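Local atomic coordinates of coenzyme A transferase (Yersinia pestis, PDB entry 3QLI), a protein that binds coenzyme A and probably transfers it from an acyl-CoA thioester to a carboxylate such as acetate. Residues L86-N91 with I113-R118; V207-M212 with E301-L306; L238-G243 with P268-L273. All blocks are in the same frame, centred on the assembly; numbering follows the deposited sequence.

Contact 1 of 3, residues L86-N91 with I113-R118; sequences LRYELN and IEDGGR
Tyr88 and Asp115 both turn CG anti to the backbone N (chi1 -170° and -174°), which sends the phenol out from its 3-10 turn and carries the carboxylate across to meet it. Tyr88 OH donates to Asp115 OD2 at 3.0 Å, taking the anti lone pair of that oxygen. The oxygen lies at the edge of the ring, whose plane is turned well away from that of the carboxylate. The same OD2 also holds Arg118: NH1 reaches it at 3.3 Å in a salt bridge, nearly within the guanidinium plane, though 26° out of the carboxylate plane. One carboxylate oxygen thus serves two donors, which would be expected to stabilise the carboxylate in its charged form. Arg118 NH1 also comes to 3.0 Å from Tyr88 OH, but the angle is too poor for a hydrogen bond; the arginine chain bends at chi3, and the guanidinium stands steeply to the ring.

The loop leading into strand 94-98 here meets the turn that ends helix 103-114, in the part of the chain assigned to the N-terminal family domain. Asp115 is the centre of an inverse gamma turn, and Gly116 and Gly117 follow with positive phi, a conformation easy for glycine. The Tyr88 side chain also touches Leu108 and Arg111 of that helix. Asn91 approaches Arg118 more loosely, OD1 to NH2 3.8 Å, while its ND2 bonds to the carbonyl of Val120.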
ATOM      1  N   LEU A  86      31.859  -0.419  -1.920  1.00 13.77           N
ATOM      2  CA  LEU A  86      31.076  -1.143  -2.915  1.00 16.32           C
ATOM      3  C   LEU A  86      31.860  -1.577  -4.160  1.00 18.62           C
ATOM      4  O   LEU A  86      31.284  -2.166  -5.071  1.00 17.12           O
ATOM      5  CB  LEU A  86      29.841  -0.332  -3.317  1.00 18.89           C
ATOM      6  CG  LEU A  86      28.857  -0.014  -2.188  1.00 16.96           C
ATOM      7  CD1 LEU A  86      27.627   0.707  -2.713  1.00 17.84           C
ATOM      8  CD2 LEU A  86      28.462  -1.273  -1.436  1.00 18.67           C
ATOM      9  N   ARG A  87      33.154  -1.270  -4.219  1.00 16.15           N
ATOM     10  CA  ARG A  87      33.946  -1.646  -5.392  1.00 20.22           C
ATOM     11  C   ARG A  87      33.820  -3.143  -5.636  1.00 22.16           C
ATOM     12  O   ARG A  87      33.935  -3.936  -4.707  1.00 17.44           O
ATOM     13  CB  ARG A  87      35.424  -1.265  -5.222  1.00 20.95           C
ATOM     14  CG  ARG A  87      35.709   0.221  -5.388  1.00 27.52           C
ATOM     15  CD  ARG A  87      37.172   0.486  -5.758  1.00 28.11           C
ATOM     16  NE  ARG A  87      38.128  -0.266  -4.944  1.00 32.87           N
ATOM     17  CZ  ARG A  87      38.572   0.130  -3.752  1.00 32.26           C
ATOM     18  NH1 ARG A  87      38.127   1.258  -3.221  1.00 32.96           N
ATOM     19  NH2 ARG A  87      39.453  -0.605  -3.082  1.00 34.38           N
ATOM     20  N   TYR A  88      33.586  -3.516  -6.890  1.00 20.07           N
ATOM     21  CA  TYR A  88      33.346  -4.911  -7.266  1.00 21.62           C
ATOM     22  C   TYR A  88      34.383  -5.856  -6.668  1.00 21.16           C
ATOM     23  O   TYR A  88      34.050  -6.943  -6.190  1.00 20.13           O
ATOM     24  CB  TYR A  88      33.325  -5.036  -8.796  1.00 23.06           C
ATOM     25  CG  TYR A  88      32.859  -6.379  -9.314  1.00 29.37           C
ATOM     26  CD1 TYR A  88      31.509  -6.621  -9.566  1.00 25.31           C
ATOM     27  CD2 TYR A  88      33.770  -7.401  -9.569  1.00 27.88           C
ATOM     28  CE1 TYR A  88      31.075  -7.839 -10.040  1.00 23.85           C
ATOM     29  CE2 TYR A  88      33.344  -8.628 -10.050  1.00 30.46           C
ATOM     30  CZ  TYR A  88      32.000  -8.842 -10.285  1.00 29.35           C
ATOM     31  OH  TYR A  88      31.576 -10.061 -10.761  1.00 26.81           O
ATOM     32  N   GLU A  89      35.639  -5.425  -6.662  1.00 21.98           N
ATOM     33  CA  GLU A  89      36.734  -6.300  -6.238  1.00 19.97           C
ATOM     34  C   GLU A  89      36.654  -6.661  -4.765  1.00 25.04           C
ATOM     35  O   GLU A  89      37.295  -7.611  -4.318  1.00 20.30           O
ATOM     36  CB  GLU A  89      38.086  -5.651  -6.523  1.00 26.64           C
ATOM     37  CG  GLU A  89      38.165  -4.986  -7.888  1.00 34.61           C
ATOM     38  CD  GLU A  89      37.724  -3.535  -7.843  1.00 34.59           C
ATOM     39  OE1 GLU A  89      38.385  -2.732  -7.138  1.00 42.07           O
ATOM     40  OE2 GLU A  89      36.721  -3.196  -8.506  1.00 29.25           O
ATOM     41  N   LEU A  90      35.871  -5.905  -4.001  1.00 20.77           N
ATOM     42  CA  LEU A  90      35.730  -6.160  -2.569  1.00 20.55           C
ATOM     43  C   LEU A  90      34.442  -6.908  -2.240  1.00 21.09           C
ATOM     44  O   LEU A  90      34.146  -7.169  -1.075  1.00 20.49           O
ATOM     45  CB  LEU A  90      35.772  -4.846  -1.785  1.00 18.18           C
ATOM     46  CG  LEU A  90      36.950  -3.903  -2.031  1.00 20.92           C
ATOM     47  CD1 LEU A  90      36.784  -2.621  -1.230  1.00 21.37           C
ATOM     48  CD2 LEU A  90      38.267  -4.578  -1.692  1.00 22.88           C
ATOM     49  N   ASN A  91      33.678  -7.245  -3.273  1.00 19.07           N
ATOM     50  CA  ASN A  91      32.403  -7.932  -3.107  1.00 22.87           C
ATOM     51  C   ASN A  91      32.452  -9.232  -2.305  1.00 24.51           C
ATOM     52  O   ASN A  91      31.444  -9.657  -1.747  1.00 28.19           O
ATOM     53  CB  ASN A  91      31.755  -8.187  -4.470  1.00 26.20           C
ATOM     54  CG  ASN A  91      30.262  -8.406  -4.369  1.00 29.25           C
ATOM     55  OD1 ASN A  91      29.797  -9.537  -4.228  1.00 33.13           O
ATOM     56  ND2 ASN A  91      29.499  -7.321  -4.436  1.00 33.00           N
ATOM     57  N   ILE A 113      26.718 -10.641 -13.565  1.00 30.58           N
ATOM     58  CA  ILE A 113      26.112 -11.605 -14.474  1.00 35.89           C
ATOM     59  C   ILE A 113      27.113 -11.956 -15.569  1.00 40.21           C
ATOM     60  O   ILE A 113      27.237 -13.111 -15.968  1.00 43.59           O
ATOM     61  CB  ILE A 113      24.819 -11.066 -15.108  1.00 41.50           C
ATOM     62  CG1 ILE A 113      23.726 -10.932 -14.048  1.00 38.16           C
ATOM     63  CG2 ILE A 113      24.358 -11.983 -16.229  1.00 39.71           C
ATOM     64  CD1 ILE A 113      23.230 -12.255 -13.516  1.00 40.23           C
ATOM     65  N   GLU A 114      27.827 -10.942 -16.042  1.00 39.40           N
ATOM     66  CA  GLU A 114      28.837 -11.119 -17.075  1.00 41.47           C
ATOM     67  C   GLU A 114      29.955 -12.017 -16.560  1.00 44.30           C
ATOM     68  O   GLU A 114      30.483 -12.852 -17.293  1.00 45.41           O
ATOM     69  CB  GLU A 114      29.402  -9.766 -17.506  1.00 41.49           C
ATOM     70  CG  GLU A 114      28.569  -9.056 -18.559  1.00 43.57           C
ATOM     71  CD  GLU A 114      28.445  -9.859 -19.839  1.00 58.01           C
ATOM     72  OE1 GLU A 114      29.419  -9.887 -20.620  1.00 59.62           O
ATOM     73  OE2 GLU A 114      27.376 -10.464 -20.061  1.00 62.40           O
ATOM     74  N   ASP A 115      30.308 -11.831 -15.293  1.00 39.90           N
ATOM     75  CA  ASP A 115      31.364 -12.609 -14.658  1.00 38.28           C
ATOM     76  C   ASP A 115      30.837 -13.941 -14.127  1.00 38.93           C
ATOM     77  O   ASP A 115      30.718 -14.139 -12.920  1.00 36.81           O
ATOM     78  CB  ASP A 115      31.983 -11.797 -13.519  1.00 38.52           C
ATOM     79  CG  ASP A 115      33.179 -12.480 -12.892  1.00 43.06           C
ATOM     80  OD1 ASP A 115      33.787 -13.347 -13.551  1.00 43.16           O
ATOM     81  OD2 ASP A 115      33.508 -12.148 -11.735  1.00 40.24           O
ATOM     82  N   GLY A 116      30.536 -14.856 -15.043  1.00 40.19           N
ATOM     83  CA  GLY A 116      30.030 -16.172 -14.694  1.00 39.27           C
ATOM     84  C   GLY A 116      28.677 -16.211 -14.006  1.00 40.08           C
ATOM     85  O   GLY A 116      28.402 -17.121 -13.227  1.00 36.03           O
ATOM     86  N   GLY A 117      27.830 -15.229 -14.299  1.00 38.85           N
ATOM     87  CA  GLY A 117      26.495 -15.157 -13.727  1.00 39.00           C
ATOM     88  C   GLY A 117      26.440 -15.078 -12.212  1.00 38.34           C
ATOM     89  O   GLY A 117      25.540 -15.631 -11.583  1.00 39.43           O
ATOM     90  N   ARG A 118      27.413 -14.388 -11.630  1.00 34.81           N
ATOM     91  CA  ARG A 118      27.504 -14.208 -10.185  1.00 37.08           C
ATOM     92  C   ARG A 118      26.490 -13.223  -9.595  1.00 33.34           C
ATOM     93  O   ARG A 118      26.187 -12.198 -10.202  1.00 29.93           O
ATOM     94  CB  ARG A 118      28.906 -13.715  -9.823  1.00 37.61           C
ATOM     95  CG  ARG A 118      29.885 -14.797  -9.424  1.00 38.18           C
ATOM     96  CD  ARG A 118      31.251 -14.199  -9.121  1.00 42.34           C
ATOM     97  NE  ARG A 118      31.269 -13.491  -7.844  1.00 44.21           N
ATOM     98  CZ  ARG A 118      31.957 -12.378  -7.612  1.00 41.20           C
ATOM     99  NH1 ARG A 118      32.691 -11.836  -8.572  1.00 43.04           N
ATOM    100  NH2 ARG A 118      31.912 -11.805  -6.417  1.00 40.16           N
TER

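Contact 2 of 3, residues V207-M212 with E301-L306; sequences VPLIEM and EMYEYL
A short helix, 300-306, is fastened here to the extended linker that leaves strand 201-204 and runs on toward helix 220-230, and Tyr303 is the residue that does the fastening. Leu209 lies against the ring and the next residue, Ile210, receives the hydroxyl. Leu209 CD1 sits over one face of the Tyr303 ring, 4.0 Å from the centroid and 18° off the normal, a CH-pi contact displaced toward the CG end. Leu209 CB adds a second touch at the rim, 3.8 Å from Tyr303 CE2, so the leucine touches the ring with its CB as well as one branch. Tyr303 holds CG anti to its carbonyl carbon (chi1 -62°), which directs the ring at the linker, and the two side chains cross at a slant.

Beyond the ring, Tyr303 OH donates to Ile210 O at 2.9 Å. The hydroxyl lies in the carbonyl plane, with a C=O...O angle of 157°. The same hydroxyl accepts from the backbone N of Gly298, so it links two stretches of main chain as donor to one and acceptor from the other. Tyrosine suits the place because its flat body offers a face to leucine while its end meets a peptide group of a linker without regular secondary structure. Glu211 brushes the same ring, CG to Tyr303 CE2 4.5 Å, and its carboxylate bonds to the backbone N of Gln300. Further along, Met212 packs on Val242, a residue seen to bind coenzyme A. The contact thus belongs to the interdomain junction of a two-domain acetyl-CoA hydrolase/transferase, where the chain passes between its N- and C-terminal halves beside the coenzyme A site.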
ATOM      1  N   VAL A 207      35.324  18.203   3.781  1.00 21.32           N
ATOM      2  CA  VAL A 207      35.304  18.201   2.324  1.00 22.92           C
ATOM      3  C   VAL A 207      33.893  18.532   1.875  1.00 22.13           C
ATOM      4  O   VAL A 207      32.932  18.236   2.578  1.00 19.26           O
ATOM      5  CB  VAL A 207      35.706  16.833   1.733  1.00 23.77           C
ATOM      6  CG1 VAL A 207      37.169  16.515   2.043  1.00 27.56           C
ATOM      7  CG2 VAL A 207      34.787  15.734   2.263  1.00 22.65           C
ATOM      8  N   PRO A 208      33.757  19.168   0.714  1.00 23.82           N
ATOM      9  CA  PRO A 208      32.397  19.530   0.308  1.00 21.30           C
ATOM     10  C   PRO A 208      31.509  18.293   0.186  1.00 21.77           C
ATOM     11  O   PRO A 208      31.991  17.207  -0.139  1.00 19.95           O
ATOM     12  CB  PRO A 208      32.607  20.190  -1.055  1.00 28.56           C
ATOM     13  CG  PRO A 208      34.019  20.767  -0.962  1.00 23.06           C
ATOM     14  CD  PRO A 208      34.788  19.745  -0.170  1.00 27.73           C
ATOM     15  N   LEU A 209      30.218  18.454   0.448  1.00 20.83           N
ATOM     16  CA  LEU A 209      29.291  17.334   0.319  1.00 20.44           C
ATOM     17  C   LEU A 209      29.112  16.954  -1.148  1.00 21.58           C
ATOM     18  O   LEU A 209      29.192  17.808  -2.023  1.00 21.73           O
ATOM     19  CB  LEU A 209      27.930  17.707   0.910  1.00 20.94           C
ATOM     20  CG  LEU A 209      27.884  18.086   2.391  1.00 19.49           C
ATOM     21  CD1 LEU A 209      26.432  18.329   2.830  1.00 17.30           C
ATOM     22  CD2 LEU A 209      28.540  17.038   3.266  1.00 18.98           C
ATOM     23  N   ILE A 210      28.856  15.681  -1.424  1.00 19.57           N
ATOM     24  CA  ILE A 210      28.592  15.266  -2.797  1.00 22.96           C
ATOM     25  C   ILE A 210      27.291  15.880  -3.297  1.00 24.62           C
ATOM     26  O   ILE A 210      26.322  16.041  -2.543  1.00 20.19           O
ATOM     27  CB  ILE A 210      28.547  13.728  -2.963  1.00 22.50           C
ATOM     28  CG1 ILE A 210      28.677  13.354  -4.442  1.00 24.62           C
ATOM     29  CG2 ILE A 210      27.271  13.132  -2.340  1.00 22.09           C
ATOM     30  CD1 ILE A 210      28.596  11.861  -4.714  1.00 30.26           C
ATOM     31  N   GLU A 211      27.271  16.221  -4.577  1.00 23.18           N
ATOM     32  CA  GLU A 211      26.144  16.944  -5.132  1.00 24.32           C
ATOM     33  C   GLU A 211      25.332  16.055  -6.036  1.00 24.95           C
ATOM     34  O   GLU A 211      25.860  15.150  -6.676  1.00 25.76           O
ATOM     35  CB  GLU A 211      26.631  18.160  -5.916  1.00 25.71           C
ATOM     36  CG  GLU A 211      27.313  19.199  -5.058  1.00 25.45           C
ATOM     37  CD  GLU A 211      27.599  20.466  -5.826  1.00 28.31           C
ATOM     38  OE1 GLU A 211      27.683  20.399  -7.066  1.00 31.09           O
ATOM     39  OE2 GLU A 211      27.738  21.529  -5.190  1.00 29.94           O
ATOM     40  N   MET A 212      24.036  16.311  -6.075  1.00 22.43           N
ATOM     41  CA  MET A 212      23.208  15.748  -7.108  1.00 27.05           C
ATOM     42  C   MET A 212      23.550  16.546  -8.358  1.00 30.26           C
ATOM     43  O   MET A 212      23.506  17.778  -8.334  1.00 35.91           O
ATOM     44  CB  MET A 212      21.744  15.935  -6.730  1.00 29.43           C
ATOM     45  CG  MET A 212      20.766  15.225  -7.613  1.00 33.74           C
ATOM     46  SD  MET A 212      19.152  15.273  -6.825  1.00 47.98           S
ATOM     47  CE  MET A 212      18.864  17.041  -6.671  1.00 35.04           C
ATOM     48  N   GLU A 301      25.054  25.221  -2.710  1.00 21.68           N
ATOM     49  CA  GLU A 301      24.259  26.386  -2.349  1.00 23.84           C
ATOM     50  C   GLU A 301      23.067  25.989  -1.482  1.00 23.54           C
ATOM     51  O   GLU A 301      22.730  26.682  -0.526  1.00 25.33           O
ATOM     52  CB  GLU A 301      23.770  27.120  -3.595  1.00 27.03           C
ATOM     53  CG  GLU A 301      22.540  27.962  -3.336  1.00 38.62           C
ATOM     54  CD  GLU A 301      22.323  29.036  -4.386  1.00 48.20           C
ATOM     55  OE1 GLU A 301      21.702  28.736  -5.432  1.00 46.74           O
ATOM     56  OE2 GLU A 301      22.768  30.182  -4.155  1.00 51.90           O
ATOM     57  N   MET A 302      22.419  24.880  -1.821  1.00 22.95           N
ATOM     58  CA  MET A 302      21.283  24.426  -1.029  1.00 20.96           C
ATOM     59  C   MET A 302      21.743  23.903   0.331  1.00 19.64           C
ATOM     60  O   MET A 302      21.115  24.176   1.354  1.00 18.16           O
ATOM     61  CB  MET A 302      20.491  23.336  -1.754  1.00 19.44           C
ATOM     62  CG  MET A 302      19.267  22.894  -0.966  1.00 20.02           C
ATOM     63  SD  MET A 302      18.636  21.280  -1.460  1.00 21.50           S
ATOM     64  CE  MET A 302      19.746  20.221  -0.545  1.00 19.45           C
ATOM     65  N   TYR A 303      22.829  23.133   0.347  1.00 18.32           N
ATOM     66  CA  TYR A 303      23.336  22.604   1.613  1.00 20.61           C
ATOM     67  C   TYR A 303      23.688  23.723   2.610  1.00 22.64           C
ATOM     68  O   TYR A 303      23.368  23.631   3.807  1.00 21.75           O
ATOM     69  CB  TYR A 303      24.556  21.701   1.387  1.00 17.04           C
ATOM     70  CG  TYR A 303      24.309  20.454   0.553  1.00 19.96           C
ATOM     71  CD1 TYR A 303      23.206  19.640   0.783  1.00 18.04           C
ATOM     72  CD2 TYR A 303      25.202  20.081  -0.455  1.00 19.77           C
ATOM     73  CE1 TYR A 303      22.991  18.488   0.024  1.00 19.10           C
ATOM     74  CE2 TYR A 303      24.992  18.938  -1.224  1.00 19.57           C
ATOM     75  CZ  TYR A 303      23.887  18.146  -0.978  1.00 20.27           C
ATOM     76  OH  TYR A 303      23.683  17.003  -1.724  1.00 18.72           O
ATOM     77  N   GLU A 304      24.366  24.764   2.127  1.00 21.95           N
ATOM     78  CA  GLU A 304      24.751  25.887   2.981  1.00 23.76           C
ATOM     79  C   GLU A 304      23.524  26.576   3.563  1.00 20.93           C
ATOM     80  O   GLU A 304      23.509  26.980   4.732  1.00 22.08           O
ATOM     81  CB  GLU A 304      25.601  26.896   2.203  1.00 26.32           C
ATOM     82  CG  GLU A 304      26.977  26.371   1.816  1.00 35.19           C
ATOM     83  CD  GLU A 304      27.684  27.241   0.778  1.00 45.23           C
ATOM     84  OE1 GLU A 304      28.898  27.025   0.556  1.00 48.10           O
ATOM     85  OE2 GLU A 304      27.030  28.129   0.176  1.00 48.46           O
ATOM     86  N   TYR A 305      22.494  26.697   2.738  1.00 20.67           N
ATOM     87  CA  TYR A 305      21.260  27.356   3.142  1.00 21.06           C
ATOM     88  C   TYR A 305      20.540  26.651   4.305  1.00 20.94           C
ATOM     89  O   TYR A 305      19.856  27.297   5.096  1.00 19.40           O
ATOM     90  CB  TYR A 305      20.315  27.514   1.942  1.00 20.77           C
ATOM     91  CG  TYR A 305      19.073  28.309   2.279  1.00 22.24           C
ATOM     92  CD1 TYR A 305      19.125  29.699   2.396  1.00 26.41           C
ATOM     93  CD2 TYR A 305      17.853  27.678   2.489  1.00 21.83           C
ATOM     94  CE1 TYR A 305      17.991  30.436   2.713  1.00 24.43           C
ATOM     95  CE2 TYR A 305      16.718  28.404   2.809  1.00 20.56           C
ATOM     96  CZ  TYR A 305      16.795  29.784   2.918  1.00 23.00           C
ATOM     97  OH  TYR A 305      15.665  30.513   3.233  1.00 22.89           O
ATOM     98  N   LEU A 306      20.701  25.337   4.421  1.00 17.28           N
ATOM     99  CA  LEU A 306      20.008  24.589   5.475  1.00 17.48           C
ATOM    100  C   LEU A 306      20.594  24.863   6.838  1.00 17.61           C
ATOM    101  O   LEU A 306      19.948  24.629   7.849  1.00 16.95           O
ATOM    102  CB  LEU A 306      20.077  23.079   5.219  1.00 14.91           C
ATOM    103  CG  LEU A 306      19.675  22.636   3.813  1.00 16.23           C
ATOM    104  CD1 LEU A 306      19.801  21.112   3.711  1.00 19.21           C
ATOM    105  CD2 LEU A 306      18.260  23.099   3.492  1.00 16.28           C
TER

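Contact 3 of 3, residues L238-G243 with P268-L273; sequences LQMGVG and PGLVDL
Leu270 reaches from helix 268-276 toward Leu238 and Met240 of strand 237-240. CB leads inward with CG anti to the carbonyl carbon (chi1 -76°), so that the fork opens over the strand. CG lies 3.9 Å from Met240 CG, and CD1 touches that same methylene at an equal distance. CD2 takes the other direction: it meets Leu238 CD1 at 3.8 Å and also lies 4.0 Å from Met240 CE. The leucine therefore enters between two side chains that leave the same side of the strand two residues apart, while the alternate residue, Gln239, points away and bonds to Ser334 and Asn336.

Met240 accommodates this by turning CG between its backbone N and carbonyl carbon (chi1 61°), then bending at chi3 so that SD and CE curl back along Leu270 CD2. A flexible, unbranched thioether can follow the leucine in this way. One helical turn further on, Leu273 CD1 reaches Leu238 CD1 at 4.1 Å, the two side chains crossing at about a right angle. The strand and helix axes approach to 9.9 Å and run nearly antiparallel, 154° between their directions. This is the packing of a helix on the face of an alpha/beta sheet, and helix 244-252, which follows the strand after residues 241-243, adds Pro246 and Cys250 against Met240.

Of those three connecting residues, Val242 binds coenzyme A, and Gly243 is the N-cap of that next helix, with backbone angles at which a CB would jam against the preceding carbonyl oxygen. All four touching side chains are buried and apolar, so cohesion between strand and helix here rests on dispersion and the exclusion of water.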
ATOM      1  N   LEU A 238       3.397  20.702  -0.351  1.00 13.19           N
ATOM      2  CA  LEU A 238       4.132  20.022  -1.416  1.00 12.76           C
ATOM      3  C   LEU A 238       5.027  18.873  -0.964  1.00 11.66           C
ATOM      4  O   LEU A 238       5.723  18.964   0.054  1.00 12.79           O
ATOM      5  CB  LEU A 238       5.021  21.027  -2.136  1.00 13.47           C
ATOM      6  CG  LEU A 238       4.363  22.242  -2.785  1.00 16.66           C
ATOM      7  CD1 LEU A 238       5.446  23.143  -3.358  1.00 19.67           C
ATOM      8  CD2 LEU A 238       3.402  21.778  -3.867  1.00 15.25           C
ATOM      9  N   GLN A 239       5.004  17.798  -1.745  1.00 12.65           N
ATOM     10  CA  GLN A 239       6.101  16.823  -1.756  1.00 11.77           C
ATOM     11  C   GLN A 239       6.571  16.707  -3.197  1.00 15.20           C
ATOM     12  O   GLN A 239       5.743  16.652  -4.107  1.00 14.40           O
ATOM     13  CB  GLN A 239       5.660  15.454  -1.252  1.00 10.89           C
ATOM     14  CG  GLN A 239       6.726  14.361  -1.472  1.00  9.79           C
ATOM     15  CD  GLN A 239       6.492  13.561  -2.746  1.00 16.67           C
ATOM     16  OE1 GLN A 239       5.363  13.468  -3.235  1.00 14.04           O
ATOM     17  NE2 GLN A 239       7.568  12.982  -3.296  1.00 16.79           N
ATOM     18  N   MET A 240       7.885  16.702  -3.419  1.00 14.01           N
ATOM     19  CA  MET A 240       8.374  16.348  -4.747  1.00 17.78           C
ATOM     20  C   MET A 240       9.764  15.726  -4.733  1.00 20.98           C
ATOM     21  O   MET A 240      10.472  15.812  -3.740  1.00 20.00           O
ATOM     22  CB  MET A 240       8.320  17.533  -5.709  1.00 23.65           C
ATOM     23  CG  MET A 240       9.155  18.722  -5.316  1.00 23.86           C
ATOM     24  SD  MET A 240       8.835  20.063  -6.511  1.00 33.44           S
ATOM     25  CE  MET A 240       7.180  20.561  -6.063  1.00 23.06           C
ATOM     26  N   GLY A 241      10.133  15.103  -5.850  1.00 27.06           N
ATOM     27  CA  GLY A 241      11.437  14.477  -5.997  1.00 25.82           C
ATOM     28  C   GLY A 241      12.504  15.456  -6.460  1.00 31.28           C
ATOM     29  O   GLY A 241      12.357  16.677  -6.334  1.00 31.79           O
ATOM     30  N   VAL A 242      13.586  14.915  -7.008  1.00 28.38           N
ATOM     31  CA  VAL A 242      14.699  15.723  -7.491  1.00 31.58           C
ATOM     32  C   VAL A 242      14.724  15.688  -9.022  1.00 32.21           C
ATOM     33  O   VAL A 242      14.124  14.805  -9.634  1.00 27.24           O
ATOM     34  CB  VAL A 242      16.047  15.193  -6.954  1.00 35.73           C
ATOM     35  CG1 VAL A 242      16.141  15.384  -5.447  1.00 32.43           C
ATOM     36  CG2 VAL A 242      16.212  13.720  -7.316  1.00 34.61           C
ATOM     37  N   GLY A 243      15.396  16.661  -9.633  1.00 34.99           N
ATOM     38  CA  GLY A 243      15.553  16.684 -11.079  1.00 32.70           C
ATOM     39  C   GLY A 243      15.157  17.993 -11.735  1.00 31.18           C
ATOM     40  O   GLY A 243      14.721  18.937 -11.067  1.00 29.49           O
ATOM     41  N   PRO A 268      16.680  21.324  -4.345  1.00 17.82           N
ATOM     42  CA  PRO A 268      16.954  22.750  -4.575  1.00 17.14           C
ATOM     43  C   PRO A 268      15.726  23.572  -5.003  1.00 19.71           C
ATOM     44  O   PRO A 268      15.615  24.738  -4.623  1.00 20.68           O
ATOM     45  CB  PRO A 268      18.003  22.719  -5.690  1.00 19.50           C
ATOM     46  CG  PRO A 268      18.767  21.420  -5.409  1.00 17.93           C
ATOM     47  CD  PRO A 268      17.676  20.450  -4.998  1.00 19.30           C
ATOM     48  N   GLY A 269      14.822  22.980  -5.770  1.00 19.00           N
ATOM     49  CA  GLY A 269      13.612  23.682  -6.176  1.00 18.84           C
ATOM     50  C   GLY A 269      12.742  24.092  -5.001  1.00 20.03           C
ATOM     51  O   GLY A 269      12.271  25.231  -4.930  1.00 19.65           O
ATOM     52  N   LEU A 270      12.519  23.162  -4.070  1.00 16.92           N
ATOM     53  CA  LEU A 270      11.709  23.459  -2.901  1.00 17.27           C
ATOM     54  C   LEU A 270      12.383  24.513  -2.039  1.00 16.81           C
ATOM     55  O   LEU A 270      11.724  25.386  -1.475  1.00 17.83           O
ATOM     56  CB  LEU A 270      11.445  22.189  -2.074  1.00 15.72           C
ATOM     57  CG  LEU A 270      10.395  21.228  -2.642  1.00 17.74           C
ATOM     58  CD1 LEU A 270      10.249  19.985  -1.765  1.00 20.26           C
ATOM     59  CD2 LEU A 270       9.044  21.945  -2.828  1.00 17.88           C
ATOM     60  N   VAL A 271      13.702  24.433  -1.931  1.00 17.18           N
ATOM     61  CA  VAL A 271      14.419  25.368  -1.083  1.00 15.99           C
ATOM     62  C   VAL A 271      14.345  26.760  -1.699  1.00 18.38           C
ATOM     63  O   VAL A 271      14.303  27.770  -0.987  1.00 20.81           O
ATOM     64  CB  VAL A 271      15.876  24.924  -0.883  1.00 18.88           C
ATOM     65  CG1 VAL A 271      16.705  26.062  -0.297  1.00 21.66           C
ATOM     66  CG2 VAL A 271      15.919  23.694   0.020  1.00 18.20           C
ATOM     67  N   ASP A 272      14.299  26.818  -3.028  1.00 16.99           N
ATOM     68  CA  ASP A 272      14.145  28.118  -3.705  1.00 21.43           C
ATOM     69  C   ASP A 272      12.823  28.788  -3.304  1.00 22.12           C
ATOM     70  O   ASP A 272      12.771  30.002  -3.048  1.00 20.41           O
ATOM     71  CB  ASP A 272      14.232  27.946  -5.224  1.00 20.53           C
ATOM     72  CG  ASP A 272      14.177  29.265  -5.966  1.00 28.81           C
ATOM     73  OD1 ASP A 272      15.163  30.031  -5.897  1.00 31.68           O
ATOM     74  OD2 ASP A 272      13.153  29.532  -6.627  1.00 32.96           O
ATOM     75  N   LEU A 273      11.752  27.994  -3.224  1.00 19.18           N
ATOM     76  CA  LEU A 273      10.455  28.527  -2.828  1.00 17.51           C
ATOM     77  C   LEU A 273      10.468  29.006  -1.375  1.00 19.72           C
ATOM     78  O   LEU A 273       9.805  29.988  -1.031  1.00 19.07           O
ATOM     79  CB  LEU A 273       9.343  27.504  -3.064  1.00 20.67           C
ATOM     80  CG  LEU A 273       9.158  27.053  -4.518  1.00 20.22           C
ATOM     81  CD1 LEU A 273       8.052  25.997  -4.601  1.00 19.24           C
ATOM     82  CD2 LEU A 273       8.838  28.243  -5.418  1.00 20.57           C
TER

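From the N terminus, contact 1 closes first: it shuts a short loop containing strand 94-98 and most of helix 103-114, and is complete before the other two begin. Contact 2 then opens in the linker after strand 201-204 and closes only at helix 300-306, spanning a much longer excursion. Contact 3 falls wholly within that span, joining strand 237-240 of the mixed sheet to helix 268-276. Contacts 2 and 3 touch directly, Met212 packing on Val242 and Met302 on Pro268 and Val271, which ties the linker, helix 300-306 and the mixed-sheet part together. Contact 1 stays apart, its centre about 32 Å from that of contact 2 and 36 Å from that of contact 3.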